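Unsaturated glucuronyl hydrolase (Streptococcus agalactiae, PDB 2ZZR) hydrolyses unsaturated disaccharides of chondroitin, hyaluronan and heparin, releasing the unsaturated uronic acid by cleavage of (1->3) and (1->4) glycosidic bonds. Local coordinates at residues Lys134-Glu137 and Ala138-Ala142; Glu82-Asp86 and Lys87-Asn91; Lys61-Asp64 and Asn65-Trp68; Ala353-Pro356 and Leu357-Gly361. All coordinates share one frame; numbering follows the deposited sequence. Where two conformers were deposited one is given.

The four contacts are local and follow the chain in the order 3, 2, 1, 4 without touching one another. Contact 3, at the exit of strand 59-63, and contact 4, in the loop before strand 361-362, are the closest pair, their centres 16 Å and their nearest atoms about 6 Å apart. Contact 3 borders the active site, the side chain of Glu67 being about 7 Å from that of Asp114, the probable nucleophile. Contact 4 lies farther back, Leu358 about 10 Å from Arg246, which probably binds substrate (side chains). Contacts 1 and 2, with centres 21 Å apart, belong to the helical scaffold away from the site; helix 87-105, which starts in contact 2, packs against contact 1.

Contact 1: Lys134-Glu137 and Ala138-Ala142; sequences KALE and ATIKA
Extended from its first torsion on (chi1 -179°), Glu137 sends its carboxylate along the same side of the helix as Lys141, whose own straight chain starts from a CG set beside its backbone N (chi1 -73°). The two side chains run alongside each other and point the same way, CE of Lys141 lying 3.8 Å from CG of Glu137. They close a salt bridge of 2.8 Å between Lys141 NZ and Glu137 OE1, which uses its anti lone pair, the one turned away from OE2. The ammonium group also binds OD1 of Asn105 at the end of helix 87-105, so the pair reaches a neighbouring helix. On another side of the helix, Thr139 turns its hydroxyl back on the preceding turn. Thr139 OG1 donates to Ala135 O at 2.9 Å, and Thr139 N reaches the same oxygen at 3.1 Å. The two donors come from opposite faces of the carbonyl plane, each tilted about 30° from it. The one carbonyl oxygen of the buried Ala135 thus takes two bonds, while Thr139 OG1 has a further partner in Thr124 OG1 of helix 115-130. Leu136 and Ile140 are the apolar counterpart: side by side and pointing alike, with Leu136 CD1 4.1 Å from Ile140 CG1. Leu136 also leans on Phe184 and Gln188 of helix 180-189. These are i to i+4 pairings, joined by regular backbone bonds such as Ile140 N to Leu136 O at 3.0 Å, typical of an amphipathic alpha-helix packed among the helices of an (alpha/alpha)6 barrel.

Contact 2: Glu82-Asp86 and Lys87-Asn91; sequences EYNQD and KKLKN
Leu89 lays its CD1 methyl against the end of the Asn84 side-chain amide, which it crosses at about a right angle, Leu89 CD1 being 4.1 Å from Asn84 CG. The same Leu89 CD1 stands 4.1 Å from CB of Asp86, so the leucine fills the corner where helix 70-84 ends and helix 87-105 begins. Tyr40 and Ile43 of helix 25-46 also touch it there. Asp86 is the N-cap of the second helix. Its first torsion (chi1 -177°) swings the carboxylate over the first turn, where Asp86 OD1 accepts from Lys88 N at 3.1 Å. The N-H approaches from well above the carboxylate plane, 65° out of it. The backbone oxygen of Asp86 receives Leu89 N at 3.0 Å, also from above its carbonyl plane, and only weakly Lys90 N. The other carboxylate oxygen, OD2, is hydrogen-bonded to Tyr40 OH; the amide end of Asn84, whose orientation is doubtful, also meets that hydroxyl. A water donates to Asp86 OD2 at 2.6 Å and accepts from Lys88 NZ at 2.8 Å, linking two charged groups too far apart for a direct salt bridge. Gln85, with positive phi, carries the chain out of the first helix. Together these features are characteristic of a short two-residue link, Gln85-Asp86, closed by an aspartate N-cap, here joining consecutive helices of the (alpha/alpha)6 barrel.

Contact 3: Lys61-Asp64 and Asn65-Trp68; sequences KVMD and NTEW
Met63 and Glu67 make the close apolar part of this contact, crossing at about a right angle so that the thioether end lies against the glutamate's aliphatic stem. Met63 CE is 3.5 Å and Met63 SD 3.6 Å from Glu67 CG. The methionine gets there with CG between its backbone N and carbonyl carbon (chi1 76°) and a bend at the sulfur. Pro53 of strand 50-56 touches both side chains, and Met63 CE is 3.6 Å from Thr66 OG1. The exposed side, at Asp64, is polar and rests on one short side-chain bond and a weak backbone one: Thr66 OG1 donates to Asp64 OD1 at 2.7 Å on the syn side, 30° out of the carboxylate plane, whereas Thr66 N bonds only weakly to Asp64 O. The Asn65 side chain leads away from residues 61-64 to Arg103 and Ser99 of helix 87-105. The carboxylate of Glu67 curls to the main chain just ahead, where Glu67 OE1 accepts from Trp68 N at 3.0 Å through its anti lone pair. Trp68 in turn touches Asp114, the probable nucleophile. The arrangement is that of a connecting loop between a beta-hairpin strand, 59-63, and the barrel helix 70-84, bordering the active site.

Contact 4: Ala353-Pro356 and Leu357-Gly361; sequences AGRP and LLLHG
This is a buried, chiefly apolar contact round a bend in the long loop between helix 328-346 and strand 361-362, where Leu359 folds back over Pro356 and Arg355. The Leu359 CD2 methyl rests on the proline ring, 3.7 Å from Pro356 CG, the two side chains crossing at about a right angle. Leu359 CD2 also lies over one face of the Arg355 guanidinium, 3.9 Å above the plane and toward its rim, while Leu359 CD1 comes to 3.7 Å from Arg355 NH1. Arg355 reaches this place by bending at chi2 (-81°) and again at chi3 (-70°), which curls the chain so that NE meets Asn348 OD1 in a hydrogen bond. The loop is packed against helix 25-46 of the (alpha/alpha)6 barrel, where Leu357 touches Gln38 and Leu39, and against the hairpin strand 59-63, where Pro356 lies on Tyr60. At the bend itself Pro356 CB and CG also lie near the backbone, each 3.6 Å from Leu358 O. Helix 376-390 fixes the following turn, the two carboxylate oxygens of Asp379 accepting separately from Leu357 N and Leu358 N. The side chain of Leu358, directed away from the proline, packs on Tyr382 of the same helix.

Contact 1: Lys134-Glu137 and Ala138-Ala142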
ATOM      1  N   LYS A 134      15.804  -8.411  17.100  1.00 22.34           N
ATOM      2  CA  LYS A 134      16.465  -7.375  16.294  1.00 22.40           C
ATOM      3  C   LYS A 134      15.480  -6.760  15.299  1.00 22.05           C
ATOM      4  O   LYS A 134      15.554  -5.564  14.999  1.00 22.13           O
ATOM      5  CB  LYS A 134      17.702  -7.920  15.579  1.00 22.86           C
ATOM      6  CG  LYS A 134      18.888  -8.157  16.519  1.00 24.09           C
ATOM      7  CD  LYS A 134      20.168  -8.470  15.754  1.00 27.16           C
ATOM      8  CE  LYS A 134      21.363  -8.587  16.698  1.00 29.03           C
ATOM      9  NZ  LYS A 134      21.871  -7.253  17.142  1.00 30.55           N
ATOM     10  N   ALA A 135      14.557  -7.582  14.803  1.00 21.63           N
ATOM     11  CA  ALA A 135      13.449  -7.100  13.969  1.00 21.04           C
ATOM     12  C   ALA A 135      12.551  -6.137  14.756  1.00 20.91           C
ATOM     13  O   ALA A 135      12.135  -5.094  14.237  1.00 20.52           O
ATOM     14  CB  ALA A 135      12.642  -8.273  13.417  1.00 21.00           C
ATOM     15  N   LEU A 136      12.269  -6.482  16.013  1.00 20.62           N
ATOM     16  CA  LEU A 136      11.527  -5.600  16.904  1.00 20.55           C
ATOM     17  C   LEU A 136      12.287  -4.299  17.167  1.00 20.40           C
ATOM     18  O   LEU A 136      11.716  -3.216  17.091  1.00 20.13           O
ATOM     19  CB  LEU A 136      11.191  -6.306  18.223  1.00 20.64           C
ATOM     20  CG  LEU A 136      10.434  -5.498  19.282  1.00 20.71           C
ATOM     21  CD1 LEU A 136       9.085  -5.001  18.754  1.00 20.68           C
ATOM     22  CD2 LEU A 136      10.244  -6.314  20.561  1.00 20.82           C
ATOM     23  N   GLU A 137      13.577  -4.422  17.475  1.00 20.14           N
ATOM     24  CA  GLU A 137      14.432  -3.271  17.749  1.00 20.25           C
ATOM     25  C   GLU A 137      14.413  -2.281  16.581  1.00 19.24           C
ATOM     26  O   GLU A 137      14.225  -1.081  16.781  1.00 19.17           O
ATOM     27  CB  GLU A 137      15.863  -3.740  18.019  1.00 20.19           C
ATOM     28  CG  GLU A 137      16.840  -2.623  18.353  1.00 21.40           C
ATOM     29  CD  GLU A 137      18.278  -3.108  18.436  1.00 22.04           C
ATOM     30  OE1 GLU A 137      19.186  -2.254  18.413  1.00 24.79           O
ATOM     31  OE2 GLU A 137      18.502  -4.337  18.508  1.00 24.15           O
ATOM     32  N   ALA A 138      14.597  -2.798  15.370  1.00 18.79           N
ATOM     33  CA  ALA A 138      14.588  -1.968  14.163  1.00 18.25           C
ATOM     34  C   ALA A 138      13.237  -1.282  13.980  1.00 18.11           C
ATOM     35  O   ALA A 138      13.175  -0.107  13.609  1.00 17.84           O
ATOM     36  CB  ALA A 138      14.933  -2.799  12.940  1.00 18.22           C
ATOM     37  N   THR A 139      12.160  -2.019  14.248  1.00 17.89           N
ATOM     38  CA  THR A 139      10.800  -1.478  14.126  1.00 17.87           C
ATOM     39  C   THR A 139      10.566  -0.289  15.069  1.00 17.88           C
ATOM     40  O   THR A 139      10.073   0.764  14.641  1.00 17.63           O
ATOM     41  CB  THR A 139       9.726  -2.574  14.369  1.00 17.63           C
ATOM     42  OG1 THR A 139       9.851  -3.607  13.382  1.00 17.60           O
ATOM     43  CG2 THR A 139       8.335  -1.980  14.284  1.00 17.71           C
ATOM     44  N   ILE A 140      10.916  -0.450  16.347  1.00 17.83           N
ATOM     45  CA  ILE A 140      10.716   0.621  17.323  1.00 18.03           C
ATOM     46  C   ILE A 140      11.561   1.847  16.974  1.00 18.07           C
ATOM     47  O   ILE A 140      11.068   2.974  17.012  1.00 17.66           O
ATOM     48  CB  ILE A 140      10.966   0.152  18.783  1.00 18.05           C
ATOM     49  CG1 ILE A 140      10.031  -1.015  19.137  1.00 18.04           C
ATOM     50  CG2 ILE A 140      10.789   1.315  19.771  1.00 18.73           C
ATOM     51  CD1 ILE A 140       8.539  -0.724  18.953  1.00 18.68           C
ATOM     52  N   LYS A 141      12.818   1.617  16.602  1.00 18.12           N
ATOM     53  CA  LYS A 141      13.699   2.712  16.186  1.00 18.14           C
ATOM     54  C   LYS A 141      13.139   3.437  14.956  1.00 17.86           C
ATOM     55  O   LYS A 141      13.172   4.667  14.893  1.00 17.61           O
ATOM     56  CB  LYS A 141      15.125   2.205  15.945  1.00 18.15           C
ATOM     57  CG  LYS A 141      15.874   1.880  17.236  1.00 18.95           C
ATOM     58  CD  LYS A 141      17.207   1.211  16.949  1.00 20.19           C
ATOM     59  CE  LYS A 141      18.011   1.028  18.236  1.00 21.45           C
ATOM     60  NZ  LYS A 141      19.363   0.485  17.954  1.00 21.69           N
ATOM     61  N   ALA A 142      12.600   2.670  14.004  1.00 17.78           N
ATOM     62  CA  ALA A 142      11.921   3.233  12.827  1.00 17.50           C
ATOM     63  C   ALA A 142      10.692   4.062  13.200  1.00 17.25           C
ATOM     64  O   ALA A 142      10.463   5.123  12.622  1.00 17.34           O
ATOM     65  CB  ALA A 142      11.541   2.129  11.844  1.00 17.54           C
TER

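Contact 2: Glu82-Asp86 and Lys87-Asn91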
ATOM      1  N   GLU A  82       5.939 -17.715   4.546  1.00 21.52           N
ATOM      2  CA  GLU A  82       4.708 -18.165   5.189  1.00 21.93           C
ATOM      3  C   GLU A  82       4.035 -19.275   4.400  1.00 22.37           C
ATOM      4  O   GLU A  82       3.400 -20.158   4.980  1.00 22.81           O
ATOM      5  CB  GLU A  82       3.737 -17.008   5.367  1.00 21.69           C
ATOM      6  CG  GLU A  82       4.242 -15.969   6.339  1.00 21.26           C
ATOM      7  CD  GLU A  82       3.130 -15.130   6.895  1.00 22.18           C
ATOM      8  OE1 GLU A  82       3.243 -13.889   6.853  1.00 19.68           O
ATOM      9  OE2 GLU A  82       2.144 -15.720   7.376  1.00 22.74           O
ATOM     10  N   TYR A  83       4.180 -19.222   3.081  1.00 22.78           N
ATOM     11  CA  TYR A  83       3.575 -20.207   2.204  1.00 23.30           C
ATOM     12  C   TYR A  83       4.275 -21.565   2.252  1.00 23.87           C
ATOM     13  O   TYR A  83       3.604 -22.592   2.293  1.00 23.83           O
ATOM     14  CB  TYR A  83       3.521 -19.698   0.763  1.00 23.54           C
ATOM     15  CG  TYR A  83       2.876 -20.675  -0.192  1.00 23.42           C
ATOM     16  CD1 TYR A  83       1.489 -20.827  -0.229  1.00 23.36           C
ATOM     17  CD2 TYR A  83       3.651 -21.455  -1.054  1.00 22.70           C
ATOM     18  CE1 TYR A  83       0.890 -21.714  -1.100  1.00 23.95           C
ATOM     19  CE2 TYR A  83       3.061 -22.353  -1.930  1.00 23.83           C
ATOM     20  CZ  TYR A  83       1.679 -22.480  -1.946  1.00 24.67           C
ATOM     21  OH  TYR A  83       1.081 -23.364  -2.810  1.00 25.37           O
ATOM     22  N   ASN A  84       5.606 -21.574   2.242  1.00 24.44           N
ATOM     23  CA  ASN A  84       6.332 -22.852   2.124  1.00 25.11           C
ATOM     24  C   ASN A  84       7.332 -23.214   3.236  1.00 25.87           C
ATOM     25  O   ASN A  84       7.942 -24.290   3.186  1.00 26.27           O
ATOM     26  CB  ASN A  84       6.956 -23.009   0.721  1.00 25.12           C
ATOM     27  CG  ASN A  84       8.161 -22.095   0.483  1.00 24.69           C
ATOM     28  OD1 ASN A  84       8.623 -21.952  -0.652  1.00 26.77           O
ATOM     29  ND2 ASN A  84       8.678 -21.487   1.541  1.00 23.91           N
ATOM     30  N   GLN A  85       7.486 -22.323   4.220  1.00 26.12           N
ATOM     31  CA  GLN A  85       8.363 -22.550   5.380  0.50 26.53           C
ATOM     32  C   GLN A  85       9.811 -22.925   5.006  1.00 26.78           C
ATOM     33  O   GLN A  85      10.481 -23.653   5.745  1.00 27.09           O
ATOM     34  CB  GLN A  85       7.756 -23.600   6.332  0.50 26.53           C
ATOM     35  CG  GLN A  85       6.367 -23.257   6.888  0.50 26.74           C
ATOM     36  CD  GLN A  85       5.229 -23.563   5.919  0.50 27.10           C
ATOM     37  OE1 GLN A  85       5.239 -24.578   5.219  0.50 27.30           O
ATOM     38  NE2 GLN A  85       4.236 -22.684   5.884  0.50 27.14           N
ATOM     39  N   ASP A  86      10.287 -22.424   3.866  1.00 26.94           N
ATOM     40  CA  ASP A  86      11.649 -22.692   3.391  1.00 27.17           C
ATOM     41  C   ASP A  86      12.638 -21.825   4.158  1.00 27.50           C
ATOM     42  O   ASP A  86      12.621 -20.595   4.046  1.00 27.30           O
ATOM     43  CB  ASP A  86      11.750 -22.441   1.879  1.00 26.97           C
ATOM     44  CG  ASP A  86      13.128 -22.777   1.289  1.00 26.43           C
ATOM     45  OD1 ASP A  86      14.025 -23.276   2.001  1.00 26.54           O
ATOM     46  OD2 ASP A  86      13.309 -22.541   0.076  1.00 26.14           O
ATOM     47  N   LYS A  87      13.495 -22.480   4.939  1.00 27.71           N
ATOM     48  CA  LYS A  87      14.528 -21.811   5.729  1.00 28.23           C
ATOM     49  C   LYS A  87      15.416 -20.880   4.887  1.00 27.76           C
ATOM     50  O   LYS A  87      15.909 -19.872   5.393  1.00 28.05           O
ATOM     51  CB  LYS A  87      15.390 -22.856   6.450  1.00 28.48           C
ATOM     52  CG  LYS A  87      15.799 -22.473   7.873  1.00 30.71           C
ATOM     53  CD  LYS A  87      17.131 -21.726   7.924  1.00 33.76           C
ATOM     54  CE  LYS A  87      18.333 -22.670   7.994  1.00 35.68           C
ATOM     55  NZ  LYS A  87      18.533 -23.236   9.365  1.00 37.63           N
ATOM     56  N   LYS A  88      15.607 -21.221   3.610  1.00 27.47           N
ATOM     57  CA  LYS A  88      16.401 -20.406   2.686  1.00 27.00           C
ATOM     58  C   LYS A  88      15.826 -18.989   2.542  1.00 26.41           C
ATOM     59  O   LYS A  88      16.574 -18.007   2.466  1.00 25.96           O
ATOM     60  CB  LYS A  88      16.481 -21.072   1.309  1.00 27.37           C
ATOM     61  CG  LYS A  88      17.406 -20.358   0.319  1.00 29.13           C
ATOM     62  CD  LYS A  88      16.965 -20.549  -1.127  1.00 31.60           C
ATOM     63  CE  LYS A  88      17.405 -21.895  -1.684  1.00 32.45           C
ATOM     64  NZ  LYS A  88      16.630 -22.255  -2.906  1.00 33.98           N
ATOM     65  N   LEU A  89      14.499 -18.899   2.502  1.00 25.58           N
ATOM     66  CA  LEU A  89      13.814 -17.608   2.413  1.00 25.09           C
ATOM     67  C   LEU A  89      14.008 -16.787   3.681  1.00 24.71           C
ATOM     68  O   LEU A  89      14.297 -15.592   3.614  1.00 24.63           O
ATOM     69  CB  LEU A  89      12.324 -17.805   2.120  1.00 24.99           C
ATOM     70  CG  LEU A  89      11.984 -18.406   0.756  1.00 25.24           C
ATOM     71  CD1 LEU A  89      10.517 -18.764   0.695  1.00 25.92           C
ATOM     72  CD2 LEU A  89      12.351 -17.471  -0.387  1.00 26.66           C
ATOM     73  N   LYS A  90      13.852 -17.436   4.831  1.00 24.27           N
ATOM     74  CA  LYS A  90      14.080 -16.799   6.120  1.00 24.29           C
ATOM     75  C   LYS A  90      15.515 -16.289   6.232  1.00 24.21           C
ATOM     76  O   LYS A  90      15.751 -15.183   6.723  1.00 23.84           O
ATOM     77  CB  LYS A  90      13.768 -17.769   7.263  1.00 24.17           C
ATOM     78  CG  LYS A  90      14.127 -17.244   8.634  1.00 25.00           C
ATOM     79  CD  LYS A  90      13.874 -18.283   9.706  1.00 27.11           C
ATOM     80  CE  LYS A  90      14.280 -17.761  11.073  1.00 27.33           C
ATOM     81  NZ  LYS A  90      13.763 -18.639  12.160  1.00 29.03           N
ATOM     82  N   ASN A  91      16.468 -17.099   5.775  1.00 24.07           N
ATOM     83  CA  ASN A  91      17.870 -16.706   5.800  1.00 24.11           C
ATOM     84  C   ASN A  91      18.128 -15.384   5.089  1.00 23.53           C
ATOM     85  O   ASN A  91      18.766 -14.492   5.653  1.00 23.75           O
ATOM     86  CB  ASN A  91      18.757 -17.808   5.219  1.00 24.43           C
ATOM     87  CG  ASN A  91      18.954 -18.961   6.181  1.00 25.97           C
ATOM     88  OD1 ASN A  91      18.678 -18.846   7.380  1.00 28.19           O
ATOM     89  ND2 ASN A  91      19.447 -20.082   5.661  1.00 27.67           N
TER
HETATM   90  O   HOH W   1      14.812 -23.894  -1.629  1.00 40.50           O

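Contact 3: Lys61-Asp64 and Asn65-Trp68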
ATOM      1  N   LYS A  61      16.550  -3.381 -12.033  1.00 20.66           N
ATOM      2  CA  LYS A  61      17.958  -3.184 -11.744  1.00 21.13           C
ATOM      3  C   LYS A  61      18.202  -3.502 -10.271  1.00 20.83           C
ATOM      4  O   LYS A  61      17.253  -3.704  -9.501  1.00 20.69           O
ATOM      5  CB  LYS A  61      18.405  -1.762 -12.113  1.00 21.02           C
ATOM      6  CG  LYS A  61      18.557  -1.561 -13.616  1.00 21.88           C
ATOM      7  CD  LYS A  61      18.788  -0.103 -13.996  1.00 22.29           C
ATOM      8  CE  LYS A  61      18.677   0.060 -15.498  1.00 24.99           C
ATOM      9  NZ  LYS A  61      18.757   1.488 -15.908  1.00 27.73           N
ATOM     10  N   VAL A  62      19.473  -3.561  -9.890  1.00 20.64           N
ATOM     11  CA  VAL A  62      19.872  -3.921  -8.535  1.00 20.38           C
ATOM     12  C   VAL A  62      20.402  -2.686  -7.809  1.00 20.31           C
ATOM     13  O   VAL A  62      21.189  -1.918  -8.379  1.00 20.44           O
ATOM     14  CB  VAL A  62      20.951  -5.035  -8.547  1.00 20.42           C
ATOM     15  CG1 VAL A  62      21.279  -5.475  -7.139  1.00 20.25           C
ATOM     16  CG2 VAL A  62      20.483  -6.224  -9.380  1.00 20.42           C
ATOM     17  N   MET A  63      19.971  -2.500  -6.561  1.00 19.73           N
ATOM     18  CA  MET A  63      20.338  -1.314  -5.786  1.00 19.33           C
ATOM     19  C   MET A  63      20.591  -1.619  -4.312  1.00 19.21           C
ATOM     20  O   MET A  63      20.247  -2.697  -3.819  1.00 19.04           O
ATOM     21  CB  MET A  63      19.252  -0.241  -5.922  1.00 19.20           C
ATOM     22  CG  MET A  63      17.994  -0.527  -5.101  1.00 19.35           C
ATOM     23  SD  MET A  63      16.953   0.938  -4.933  1.00 18.98           S
ATOM     24  CE  MET A  63      18.032   2.002  -3.973  1.00 20.10           C
ATOM     25  N   ASP A  64      21.174  -0.653  -3.604  1.00 19.04           N
ATOM     26  CA  ASP A  64      21.413  -0.798  -2.175  1.00 19.05           C
ATOM     27  C   ASP A  64      20.169  -0.418  -1.362  1.00 18.42           C
ATOM     28  O   ASP A  64      19.090  -0.210  -1.931  1.00 18.17           O
ATOM     29  CB  ASP A  64      22.655  -0.007  -1.731  1.00 19.69           C
ATOM     30  CG  ASP A  64      22.519   1.501  -1.940  1.00 21.34           C
ATOM     31  OD1 ASP A  64      21.438   1.988  -2.338  1.00 21.97           O
ATOM     32  OD2 ASP A  64      23.516   2.212  -1.688  1.00 24.93           O
ATOM     33  N   ASN A  65      20.328  -0.342  -0.042  1.00 17.88           N
ATOM     34  CA  ASN A  65      19.208  -0.096   0.862  1.00 17.33           C
ATOM     35  C   ASN A  65      19.031   1.388   1.191  1.00 17.17           C
ATOM     36  O   ASN A  65      19.241   1.814   2.329  1.00 16.99           O
ATOM     37  CB  ASN A  65      19.355  -0.932   2.145  1.00 17.25           C
ATOM     38  CG  ASN A  65      18.037  -1.106   2.887  1.00 17.32           C
ATOM     39  OD1 ASN A  65      17.013  -0.539   2.501  1.00 15.07           O
ATOM     40  ND2 ASN A  65      18.058  -1.899   3.958  1.00 18.38           N
ATOM     41  N   THR A  66      18.627   2.166   0.187  1.00 17.06           N
ATOM     42  CA  THR A  66      18.530   3.622   0.338  1.00 17.24           C
ATOM     43  C   THR A  66      17.274   4.230  -0.299  1.00 17.12           C
ATOM     44  O   THR A  66      17.133   5.450  -0.341  1.00 17.59           O
ATOM     45  CB  THR A  66      19.770   4.338  -0.259  1.00 17.26           C
ATOM     46  OG1 THR A  66      19.861   4.037  -1.653  1.00 18.19           O
ATOM     47  CG2 THR A  66      21.059   3.911   0.452  1.00 18.18           C
ATOM     48  N   GLU A  67      16.365   3.392  -0.790  1.00 16.55           N
ATOM     49  CA  GLU A  67      15.112   3.888  -1.370  1.00 16.04           C
ATOM     50  C   GLU A  67      13.942   3.795  -0.384  1.00 15.43           C
ATOM     51  O   GLU A  67      14.137   3.438   0.775  1.00 15.37           O
ATOM     52  CB  GLU A  67      14.784   3.164  -2.682  1.00 16.48           C
ATOM     53  CG  GLU A  67      15.170   3.945  -3.955  1.00 17.71           C
ATOM     54  CD  GLU A  67      14.285   5.148  -4.229  1.00 19.44           C
ATOM     55  OE1 GLU A  67      13.460   5.507  -3.365  1.00 18.21           O
ATOM     56  OE2 GLU A  67      14.429   5.747  -5.321  1.00 20.40           O
ATOM     57  N   TRP A  68      12.739   4.145  -0.840  1.00 14.85           N
ATOM     58  CA  TRP A  68      11.533   4.014  -0.012  1.00 14.20           C
ATOM     59  C   TRP A  68      10.878   2.644  -0.190  1.00 14.43           C
ATOM     60  O   TRP A  68       9.911   2.320   0.504  1.00 14.30           O
ATOM     61  CB  TRP A  68      10.512   5.127  -0.324  1.00 14.21           C
ATOM     62  CG  TRP A  68       9.831   5.038  -1.675  1.00 13.96           C
ATOM     63  CD1 TRP A  68      10.301   5.528  -2.864  1.00 14.34           C
ATOM     64  CD2 TRP A  68       8.556   4.444  -1.965  1.00 12.99           C
ATOM     65  NE1 TRP A  68       9.405   5.272  -3.872  1.00 14.57           N
ATOM     66  CE2 TRP A  68       8.324   4.607  -3.351  1.00 14.10           C
ATOM     67  CE3 TRP A  68       7.589   3.784  -1.188  1.00 13.86           C
ATOM     68  CZ2 TRP A  68       7.167   4.127  -3.985  1.00 14.35           C
ATOM     69  CZ3 TRP A  68       6.431   3.310  -1.816  1.00 14.16           C
ATOM     70  CH2 TRP A  68       6.231   3.488  -3.204  1.00 14.50           C
TER

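Contact 4: Ala353-Pro356 and Leu357-Gly361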
ATOM      1  N   ALA A 353      15.671 -13.948 -14.821  1.00 26.36           N
ATOM      2  CA  ALA A 353      16.236 -13.072 -13.794  1.00 25.55           C
ATOM      3  C   ALA A 353      15.781 -11.618 -13.931  1.00 24.86           C
ATOM      4  O   ALA A 353      15.845 -11.035 -15.017  1.00 24.81           O
ATOM      5  CB  ALA A 353      17.765 -13.164 -13.793  1.00 25.65           C
ATOM      6  N   GLY A 354      15.294 -11.057 -12.826  1.00 24.15           N
ATOM      7  CA  GLY A 354      14.910  -9.647 -12.768  1.00 22.67           C
ATOM      8  C   GLY A 354      13.493  -9.285 -13.182  1.00 21.89           C
ATOM      9  O   GLY A 354      13.106  -8.122 -13.084  1.00 21.77           O
ATOM     10  N   ARG A 355      12.719 -10.262 -13.654  1.00 21.08           N
ATOM     11  CA  ARG A 355      11.311 -10.026 -13.988  1.00 20.18           C
ATOM     12  C   ARG A 355      10.520  -9.759 -12.702  1.00 19.31           C
ATOM     13  O   ARG A 355      10.899 -10.242 -11.632  1.00 19.07           O
ATOM     14  CB  ARG A 355      10.703 -11.223 -14.732  1.00 20.43           C
ATOM     15  CG  ARG A 355      11.248 -11.473 -16.144  1.00 21.45           C
ATOM     16  CD  ARG A 355      10.626 -10.587 -17.205  1.00 22.32           C
ATOM     17  NE  ARG A 355       9.226 -10.919 -17.487  1.00 23.32           N
ATOM     18  CZ  ARG A 355       8.523 -10.410 -18.491  1.00 22.86           C
ATOM     19  NH1 ARG A 355       7.258 -10.765 -18.667  1.00 23.33           N
ATOM     20  NH2 ARG A 355       9.084  -9.546 -19.329  1.00 23.40           N
ATOM     21  N   PRO A 356       9.428  -8.975 -12.805  1.00 18.54           N
ATOM     22  CA  PRO A 356       8.571  -8.735 -11.651  1.00 18.01           C
ATOM     23  C   PRO A 356       7.513  -9.831 -11.519  1.00 17.78           C
ATOM     24  O   PRO A 356       7.371 -10.664 -12.414  1.00 17.85           O
ATOM     25  CB  PRO A 356       7.902  -7.405 -11.999  1.00 18.13           C
ATOM     26  CG  PRO A 356       7.769  -7.443 -13.480  1.00 18.01           C
ATOM     27  CD  PRO A 356       8.940  -8.264 -14.002  1.00 18.65           C
ATOM     28  N   LEU A 357       6.779  -9.831 -10.412  1.00 17.43           N
ATOM     29  CA  LEU A 357       5.670 -10.764 -10.242  1.00 17.20           C
ATOM     30  C   LEU A 357       4.471 -10.327 -11.072  1.00 17.08           C
ATOM     31  O   LEU A 357       3.706 -11.159 -11.573  1.00 17.03           O
ATOM     32  CB  LEU A 357       5.274 -10.855  -8.762  1.00 16.92           C
ATOM     33  CG  LEU A 357       6.352 -11.195  -7.730  1.00 17.05           C
ATOM     34  CD1 LEU A 357       5.720 -11.376  -6.370  1.00 16.52           C
ATOM     35  CD2 LEU A 357       7.131 -12.458  -8.142  1.00 17.66           C
ATOM     36  N   LEU A 358       4.330  -9.010 -11.215  1.00 17.00           N
ATOM     37  CA  LEU A 358       3.156  -8.386 -11.802  1.00 17.45           C
ATOM     38  C   LEU A 358       3.594  -7.312 -12.798  1.00 17.79           C
ATOM     39  O   LEU A 358       4.446  -6.482 -12.487  1.00 17.80           O
ATOM     40  CB  LEU A 358       2.301  -7.763 -10.683  1.00 17.44           C
ATOM     41  CG  LEU A 358       0.940  -7.128 -10.999  1.00 17.52           C
ATOM     42  CD1 LEU A 358      -0.105  -8.164 -11.394  1.00 17.76           C
ATOM     43  CD2 LEU A 358       0.446  -6.314  -9.801  1.00 17.25           C
ATOM     44  N   LEU A 359       3.005  -7.342 -13.990  1.00 18.34           N
ATOM     45  CA  LEU A 359       3.347  -6.397 -15.049  1.00 18.80           C
ATOM     46  C   LEU A 359       2.375  -5.221 -15.096  1.00 18.59           C
ATOM     47  O   LEU A 359       1.354  -5.225 -14.413  1.00 18.43           O
ATOM     48  CB  LEU A 359       3.371  -7.114 -16.404  1.00 19.31           C
ATOM     49  CG  LEU A 359       4.329  -8.300 -16.585  1.00 20.69           C
ATOM     50  CD1 LEU A 359       4.012  -9.067 -17.870  1.00 23.14           C
ATOM     51  CD2 LEU A 359       5.779  -7.855 -16.571  1.00 22.28           C
ATOM     52  N   HIS A 360       2.716  -4.218 -15.903  1.00 18.42           N
ATOM     53  CA  HIS A 360       1.827  -3.107 -16.249  1.00 18.37           C
ATOM     54  C   HIS A 360       1.412  -2.211 -15.076  1.00 17.87           C
ATOM     55  O   HIS A 360       0.227  -1.955 -14.861  1.00 16.96           O
ATOM     56  CB  HIS A 360       0.614  -3.597 -17.061  1.00 18.69           C
ATOM     57  CG  HIS A 360       0.982  -4.493 -18.204  1.00 20.58           C
ATOM     58  ND1 HIS A 360       1.675  -4.042 -19.308  1.00 22.21           N
ATOM     59  CD2 HIS A 360       0.763  -5.814 -18.409  1.00 21.89           C
ATOM     60  CE1 HIS A 360       1.864  -5.046 -20.147  1.00 22.82           C
ATOM     61  NE2 HIS A 360       1.321  -6.133 -19.625  1.00 23.25           N
ATOM     62  N   GLY A 361       2.411  -1.750 -14.328  1.00 17.58           N
ATOM     63  CA  GLY A 361       2.219  -0.695 -13.334  1.00 17.39           C
ATOM     64  C   GLY A 361       2.697   0.633 -13.895  1.00 17.66           C
ATOM     65  O   GLY A 361       3.316   0.675 -14.965  1.00 17.77           O
TER